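Local coordinates for protein esterase TesA (Pseudomonas aeruginosa, PDB 4JGG) that hydrolyses carboxylic esters such as Tween detergents and short-chain p-nitrophenyl esters, with a low thioesterase activity towards palmitoyl-coenzyme A, at residues Thr39-Val44 against Pro181-Gln186; Val89-Gly94 against Gln109-Met114. All coordinates share one frame; numbering follows the deposited sequence.

The two contacts lie about 22 Å apart between their centres, with the middle of the molecule between them, in the alpha/beta/alpha fold of the SGNH hydrolases. Interaction 1 joins the starts of helices 43-53 and 186-197 on one side of the parallel sheet; interaction 2 packs helix 104-121 against strand 88-92, the middle one of five, on the other. Both segments of interaction 2 fall between the two of interaction 1 in sequence. Their nearest atoms stay about 5 Å apart, yet Ser32 connects them: its OG ties Trp43 NE1, at the start of helix 43-53, to Glu92 OE1 on segment 89-94, close in sequence to the likely nucleophile Ser30.

Interaction 1 (Thr39-Val44 against Pro181-Gln186); sequences TSQGWV and PALAAQ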
ATOM      1  N   THR A  39       8.317  10.169  10.477  1.00 19.84           N
ATOM      2  CA  THR A  39       8.439   9.058   9.545  1.00 20.65           C
ATOM      3  C   THR A  39       9.180   7.868  10.166  1.00 16.86           C
ATOM      4  O   THR A  39       8.887   6.711   9.849  1.00 13.10           O
ATOM      5  CB  THR A  39       9.100   9.508   8.211  1.00 18.31           C
ATOM      6  OG1 THR A  39      10.492   9.763   8.416  1.00 24.00           O
ATOM      7  CG2 THR A  39       8.428  10.768   7.689  1.00 15.58           C
ATOM      8  N   SER A  40      10.117   8.146  11.071  1.00 18.64           N
ATOM      9  CA  SER A  40      10.864   7.074  11.743  1.00 21.91           C
ATOM     10  C   SER A  40       9.947   6.199  12.607  1.00 19.99           C
ATOM     11  O   SER A  40      10.324   5.099  13.014  1.00 16.98           O
ATOM     12  CB  SER A  40      12.011   7.647  12.588  1.00 22.55           C
ATOM     13  OG  SER A  40      11.518   8.469  13.632  1.00 21.97           O
ATOM     14  N   GLN A  41       8.740   6.693  12.875  1.00 15.88           N
ATOM     15  CA  GLN A  41       7.744   5.952  13.645  1.00 18.21           C
ATOM     16  C   GLN A  41       6.642   5.415  12.739  1.00 17.45           C
ATOM     17  O   GLN A  41       5.701   4.768  13.201  1.00 14.65           O
ATOM     18  CB  GLN A  41       7.127   6.841  14.729  1.00 18.18           C
ATOM     19  CG  GLN A  41       8.099   7.252  15.839  1.00 22.13           C
ATOM     20  CD  GLN A  41       8.492   6.093  16.753  1.00 26.21           C
ATOM     21  OE1 GLN A  41       7.726   5.148  16.947  1.00 29.28           O
ATOM     22  NE2 GLN A  41       9.694   6.168  17.322  1.00 26.83           N
ATOM     23  N   GLY A  42       6.770   5.689  11.446  1.00 14.52           N
ATOM     24  CA  GLY A  42       5.804   5.216  10.474  1.00 14.74           C
ATOM     25  C   GLY A  42       5.887   3.727  10.242  1.00 13.25           C
ATOM     26  O   GLY A  42       6.907   3.082  10.525  1.00 15.57           O
ATOM     27  N   TRP A  43       4.809   3.169   9.710  1.00 14.49           N
ATOM     28  CA  TRP A  43       4.702   1.726   9.578  1.00 12.39           C
ATOM     29  C   TRP A  43       5.845   1.090   8.770  1.00 14.24           C
ATOM     30  O   TRP A  43       6.328   0.012   9.113  1.00 14.93           O
ATOM     31  CB  TRP A  43       3.308   1.324   9.070  1.00 14.15           C
ATOM     32  CG  TRP A  43       3.145   1.218   7.584  1.00 11.89           C
ATOM     33  CD1 TRP A  43       2.602   2.146   6.752  1.00 12.18           C
ATOM     34  CD2 TRP A  43       3.499   0.096   6.767  1.00 13.05           C
ATOM     35  NE1 TRP A  43       2.599   1.676   5.454  1.00 12.15           N
ATOM     36  CE2 TRP A  43       3.150   0.423   5.437  1.00 10.56           C
ATOM     37  CE3 TRP A  43       4.070  -1.151   7.028  1.00 11.59           C
ATOM     38  CZ2 TRP A  43       3.361  -0.455   4.374  1.00 11.34           C
ATOM     39  CZ3 TRP A  43       4.284  -2.018   5.972  1.00 11.42           C
ATOM     40  CH2 TRP A  43       3.939  -1.665   4.662  1.00 16.66           C
ATOM     41  N   VAL A  44       6.308   1.759   7.721  1.00 11.52           N
ATOM     42  CA  VAL A  44       7.389   1.192   6.906  1.00 11.55           C
ATOM     43  C   VAL A  44       8.695   1.130   7.698  1.00  9.98           C
ATOM     44  O   VAL A  44       9.425   0.144   7.637  1.00 12.91           O
ATOM     45  CB  VAL A  44       7.611   1.987   5.601  1.00 10.72           C
ATOM     46  CG1 VAL A  44       8.925   1.598   4.980  1.00 10.58           C
ATOM     47  CG2 VAL A  44       6.467   1.747   4.618  1.00 10.36           C
ATOM     48  N   PRO A 181      -3.940   8.004   8.885  1.00 12.06           N
ATOM     49  CA  PRO A 181      -3.768   7.418  10.216  1.00 14.43           C
ATOM     50  C   PRO A 181      -2.837   8.234  11.104  1.00 14.96           C
ATOM     51  O   PRO A 181      -1.853   8.811  10.636  1.00 15.69           O
ATOM     52  CB  PRO A 181      -3.179   6.039   9.907  1.00 11.71           C
ATOM     53  CG  PRO A 181      -3.806   5.680   8.599  1.00 11.69           C
ATOM     54  CD  PRO A 181      -3.740   6.998   7.827  1.00 13.09           C
ATOM     55  N   ALA A 182      -3.161   8.285  12.392  1.00 18.09           N
ATOM     56  CA  ALA A 182      -2.329   8.977  13.362  1.00 12.51           C
ATOM     57  C   ALA A 182      -1.169   8.072  13.779  1.00 13.69           C
ATOM     58  O   ALA A 182      -1.066   6.938  13.335  1.00 12.62           O
ATOM     59  CB  ALA A 182      -3.157   9.371  14.567  1.00 12.90           C
ATOM     60  N   LEU A 183      -0.314   8.588  14.648  1.00 16.11           N
ATOM     61  CA  LEU A 183       0.833   7.845  15.171  1.00 17.48           C
ATOM     62  C   LEU A 183       0.421   6.521  15.824  1.00 18.92           C
ATOM     63  O   LEU A 183       1.053   5.485  15.611  1.00 18.85           O
ATOM     64  CB  LEU A 183       1.579   8.726  16.179  1.00 18.82           C
ATOM     65  CG  LEU A 183       2.871   8.195  16.794  1.00 18.72           C
ATOM     66  CD1 LEU A 183       3.872   7.915  15.690  1.00 18.81           C
ATOM     67  CD2 LEU A 183       3.424   9.200  17.791  1.00 16.71           C
ATOM     68  N   ALA A 184      -0.657   6.550  16.600  1.00 13.70           N
ATOM     69  CA  ALA A 184      -1.083   5.381  17.366  1.00 19.86           C
ATOM     70  C   ALA A 184      -1.456   4.191  16.482  1.00 20.10           C
ATOM     71  O   ALA A 184      -1.501   3.049  16.947  1.00 18.44           O
ATOM     72  CB  ALA A 184      -2.241   5.744  18.273  1.00 21.02           C
ATOM     73  N   ALA A 185      -1.704   4.461  15.206  1.00 12.30           N
ATOM     74  CA  ALA A 185      -2.156   3.431  14.277  1.00 15.04           C
ATOM     75  C   ALA A 185      -1.011   2.670  13.620  1.00 12.60           C
ATOM     76  O   ALA A 185      -1.224   1.604  13.034  1.00 11.45           O
ATOM     77  CB  ALA A 185      -3.037   4.050  13.202  1.00 11.73           C
ATOM     78  N   GLN A 186       0.195   3.218  13.699  1.00 15.79           N
ATOM     79  CA  GLN A 186       1.313   2.687  12.906  1.00 14.65           C
ATOM     80  C   GLN A 186       1.644   1.221  13.200  1.00 13.86           C
ATOM     81  O   GLN A 186       1.860   0.431  12.268  1.00 11.09           O
ATOM     82  CB  GLN A 186       2.555   3.586  13.009  1.00 12.38           C
ATOM     83  CG  GLN A 186       2.330   5.049  12.599  1.00 15.37           C
ATOM     84  CD  GLN A 186       1.763   5.197  11.196  1.00 13.71           C
ATOM     85  OE1 GLN A 186       2.353   4.741  10.222  1.00 13.06           O
ATOM     86  NE2 GLN A 186       0.608   5.837  11.093  1.00 16.08           N
TER
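Gln186 CG stands anti to the carbonyl carbon and the chain bends at chi2 (-56°), which brings its amide across to the backbone of Gly42 and Trp43. In this SGNH-hydrolase fold the contact joins two helix starts, since Gln186 opens helix 186-197 and Trp43 opens helix 43-53 just after its N-cap residue Gly42. Trp43 N lies 3.0 Å from Gln186 OE1 and donates a hydrogen bond that is noticeably bent at the hydrogen (138°), though it arrives in the carbonyl plane on a lone pair. A side-chain oxygen thus takes up an N-H of the first helical turn, where the helix dipole would probably strengthen the bond.

The other end of the amide is pinned within its own segment: Gln186 NE2 donates almost straight (169°) to Ala182 O, which lies in the amide plane. Gripped at both ends, the amide has its rotation and its oxygen-nitrogen orientation fixed. The aliphatic part of the same side chain packs closely, with Gln186 CB 3.4 Å from Gln41 O. Toward solvent, Leu183 CD1 rests 3.6 Å from Gln41 CB, an apolar contact between two exposed residues.

Deeper in, the Trp43 indole meets Phe163 edge-to-face, touches Leu189 and Val193 of helix 186-197, and hydrogen-bonds Ser32 through NE1. His180, the probable catalytic histidine, precedes Pro181 directly, and its side chain lies about 8 Å from that of Gln186. Ala182 O also accepts from Ala185 N, so its two donors, Ala185 N and Gln186 NE2, come in from opposite faces of the carbonyl plane.

Interaction 2 (Val89-Gly94 against Gln109-Met114); sequences VVIELG and QNLASM
Ile91 of strand 88-92 and Leu93, two residues further on, aim their side chains at helix 104-121 and meet Leu111 and Met114, about one helical turn apart. The aliphatic contacts come first. Ile91 divides its branches between the two helix residues: CG2 lies 3.8 Å from Leu111 CD2, the two side chains running antiparallel alongside each other, while the longer branch ends with CD1 3.8 Å from Met114 CB. With chi1 at -65°, CG1 stands anti to the carbonyl carbon and CG2 anti to the backbone N, which is what sends the branches to different partners. Leu111 starts off alongside the strand, but its CD2 comes round to it and also reaches Leu93, 4.3 Å from CB.

The thioether contacts form a second group. Met114 runs extended until chi3 (71°), where the chain turns and brings CE back to Ile91, 4.0 Å from CD1. At this bend its sulfur faces the tip of Leu93, with SD 4.2 Å from CD1, and the Leu93 chain lies roughly perpendicular to that of Met114.

Polar bonding belongs to the surroundings. Leu93 O, 4.0 Å from Leu111 CD2, is hydrogen-bonded to Tyr148 OH of helix 138-155, a helix that also covers Leu111. The Glu92 side chain sets off away from the helix, and its OE1 hydrogen-bonds Ser32 OG. Leu74 of helix 70-84 lies against Met114.

All four touching residues are buried, and because strand 88-92 pairs in parallel with strand 124-128, which follows helix 104-121, this is the strand-to-helix interface of a beta-alpha-beta crossover in the SGNH-hydrolase alpha/beta/alpha fold.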
ATOM      1  N   VAL A  89       7.743  -5.971  -4.206  1.00  9.80           N
ATOM      2  CA  VAL A  89       7.160  -4.647  -4.358  1.00  9.48           C
ATOM      3  C   VAL A  89       5.820  -4.603  -3.643  1.00  7.38           C
ATOM      4  O   VAL A  89       4.924  -5.371  -3.979  1.00 11.75           O
ATOM      5  CB  VAL A  89       6.950  -4.276  -5.842  1.00 11.49           C
ATOM      6  CG1 VAL A  89       6.251  -2.916  -5.941  1.00  8.30           C
ATOM      7  CG2 VAL A  89       8.286  -4.264  -6.579  1.00 11.74           C
ATOM      8  N   VAL A  90       5.704  -3.729  -2.643  1.00  6.18           N
ATOM      9  CA  VAL A  90       4.447  -3.516  -1.929  1.00  9.06           C
ATOM     10  C   VAL A  90       3.770  -2.306  -2.553  1.00  9.73           C
ATOM     11  O   VAL A  90       4.321  -1.200  -2.555  1.00  8.78           O
ATOM     12  CB  VAL A  90       4.674  -3.283  -0.421  1.00  8.80           C
ATOM     13  CG1 VAL A  90       3.359  -3.059   0.300  1.00  9.02           C
ATOM     14  CG2 VAL A  90       5.409  -4.469   0.187  1.00  7.77           C
ATOM     15  N   ILE A  91       2.588  -2.512  -3.117  1.00  6.78           N
ATOM     16  CA  ILE A  91       1.873  -1.387  -3.730  1.00  8.37           C
ATOM     17  C   ILE A  91       0.712  -0.936  -2.860  1.00  9.04           C
ATOM     18  O   ILE A  91      -0.182  -1.721  -2.552  1.00  9.31           O
ATOM     19  CB  ILE A  91       1.350  -1.742  -5.138  1.00  9.00           C
ATOM     20  CG1 ILE A  91       2.515  -1.986  -6.103  1.00 10.14           C
ATOM     21  CG2 ILE A  91       0.433  -0.646  -5.661  1.00  7.50           C
ATOM     22  CD1 ILE A  91       2.082  -2.631  -7.411  1.00  9.46           C
ATOM     23  N   GLU A  92       0.726   0.339  -2.485  1.00 11.13           N
ATOM     24  CA  GLU A  92      -0.328   0.937  -1.680  1.00  9.99           C
ATOM     25  C   GLU A  92      -0.857   2.211  -2.347  1.00  9.93           C
ATOM     26  O   GLU A  92      -0.645   3.323  -1.865  1.00  9.97           O
ATOM     27  CB  GLU A  92       0.171   1.247  -0.264  1.00 12.96           C
ATOM     28  CG  GLU A  92      -0.928   1.790   0.662  1.00  9.11           C
ATOM     29  CD  GLU A  92      -0.860   3.296   0.873  1.00 10.66           C
ATOM     30  OE1 GLU A  92       0.238   3.808   1.176  1.00 11.04           O
ATOM     31  OE2 GLU A  92      -1.912   3.974   0.749  1.00 10.97           O
ATOM     32  N   LEU A  93      -1.558   2.036  -3.456  1.00  7.34           N
ATOM     33  CA  LEU A  93      -2.046   3.168  -4.220  1.00 11.87           C
ATOM     34  C   LEU A  93      -3.527   3.002  -4.550  1.00 11.58           C
ATOM     35  O   LEU A  93      -4.076   1.902  -4.432  1.00 12.35           O
ATOM     36  CB  LEU A  93      -1.216   3.323  -5.492  1.00 11.18           C
ATOM     37  CG  LEU A  93       0.191   3.896  -5.299  1.00  7.88           C
ATOM     38  CD1 LEU A  93       0.810   4.159  -6.653  1.00 10.03           C
ATOM     39  CD2 LEU A  93       0.131   5.195  -4.496  1.00  8.64           C
ATOM     40  N   GLY A  94      -4.176   4.090  -4.952  1.00 10.10           N
ATOM     41  CA  GLY A  94      -5.587   4.038  -5.312  1.00 11.33           C
ATOM     42  C   GLY A  94      -6.504   4.641  -4.270  1.00 12.43           C
ATOM     43  O   GLY A  94      -7.686   4.871  -4.525  1.00 11.73           O
ATOM     44  N   GLN A 109      -6.916  -0.998 -14.148  1.00 12.56           N
ATOM     45  CA  GLN A 109      -5.955  -1.058 -15.246  1.00 13.57           C
ATOM     46  C   GLN A 109      -4.533  -0.677 -14.803  1.00 13.14           C
ATOM     47  O   GLN A 109      -3.556  -1.399 -15.055  1.00 14.38           O
ATOM     48  CB  GLN A 109      -6.422  -0.126 -16.370  1.00 15.04           C
ATOM     49  CG  GLN A 109      -5.540  -0.129 -17.612  1.00 23.40           C
ATOM     50  CD  GLN A 109      -5.929   0.968 -18.590  1.00 25.59           C
ATOM     51  OE1 GLN A 109      -6.021   2.143 -18.221  1.00 26.63           O
ATOM     52  NE2 GLN A 109      -6.172   0.590 -19.840  1.00 33.59           N
ATOM     53  N   ASN A 110      -4.423   0.476 -14.156  1.00 10.54           N
ATOM     54  CA  ASN A 110      -3.145   0.964 -13.667  1.00 10.85           C
ATOM     55  C   ASN A 110      -2.466   0.028 -12.662  1.00 12.43           C
ATOM     56  O   ASN A 110      -1.280  -0.263 -12.787  1.00 11.06           O
ATOM     57  CB  ASN A 110      -3.315   2.353 -13.062  1.00  9.19           C
ATOM     58  CG  ASN A 110      -3.681   3.392 -14.098  1.00 15.81           C
ATOM     59  OD1 ASN A 110      -3.363   3.239 -15.282  1.00 13.00           O
ATOM     60  ND2 ASN A 110      -4.344   4.465 -13.660  1.00 12.85           N
ATOM     61  N   LEU A 111      -3.218  -0.447 -11.672  1.00 11.42           N
ATOM     62  CA  LEU A 111      -2.650  -1.338 -10.659  1.00 11.30           C
ATOM     63  C   LEU A 111      -2.232  -2.668 -11.281  1.00 12.94           C
ATOM     64  O   LEU A 111      -1.165  -3.181 -10.993  1.00 16.65           O
ATOM     65  CB  LEU A 111      -3.647  -1.595  -9.520  1.00 12.13           C
ATOM     66  CG  LEU A 111      -3.968  -0.510  -8.488  1.00 10.77           C
ATOM     67  CD1 LEU A 111      -5.041  -1.046  -7.550  1.00 11.86           C
ATOM     68  CD2 LEU A 111      -2.731  -0.090  -7.683  1.00 10.43           C
ATOM     69  N   ALA A 112      -3.088  -3.215 -12.137  1.00 14.80           N
ATOM     70  CA  ALA A 112      -2.786  -4.437 -12.865  1.00 16.20           C
ATOM     71  C   ALA A 112      -1.471  -4.320 -13.626  1.00 16.56           C
ATOM     72  O   ALA A 112      -0.616  -5.196 -13.515  1.00 14.10           O
ATOM     73  CB  ALA A 112      -3.933  -4.772 -13.824  1.00 17.89           C
ATOM     74  N   SER A 113      -1.326  -3.234 -14.392  1.00 12.88           N
ATOM     75  CA  SER A 113      -0.121  -2.950 -15.164  1.00 13.26           C
ATOM     76  C   SER A 113       1.115  -2.779 -14.273  1.00 12.73           C
ATOM     77  O   SER A 113       2.197  -3.262 -14.613  1.00 16.56           O
ATOM     78  CB  SER A 113      -0.328  -1.709 -16.033  1.00 13.71           C
ATOM     79  OG  SER A 113       0.826  -1.436 -16.806  1.00 20.48           O
ATOM     80  N   MET A 114       0.954  -2.111 -13.133  1.00 13.77           N
ATOM     81  CA  MET A 114       2.038  -2.012 -12.146  1.00 12.84           C
ATOM     82  C   MET A 114       2.473  -3.389 -11.677  1.00 13.80           C
ATOM     83  O   MET A 114       3.660  -3.647 -11.552  1.00 13.57           O
ATOM     84  CB  MET A 114       1.625  -1.194 -10.907  1.00 13.97           C
ATOM     85  CG  MET A 114       1.471   0.317 -11.098  1.00 12.96           C
ATOM     86  SD  MET A 114       1.205   1.170  -9.511  1.00 11.41           S
ATOM     87  CE  MET A 114       2.823   1.025  -8.750  1.00  7.69           C
TER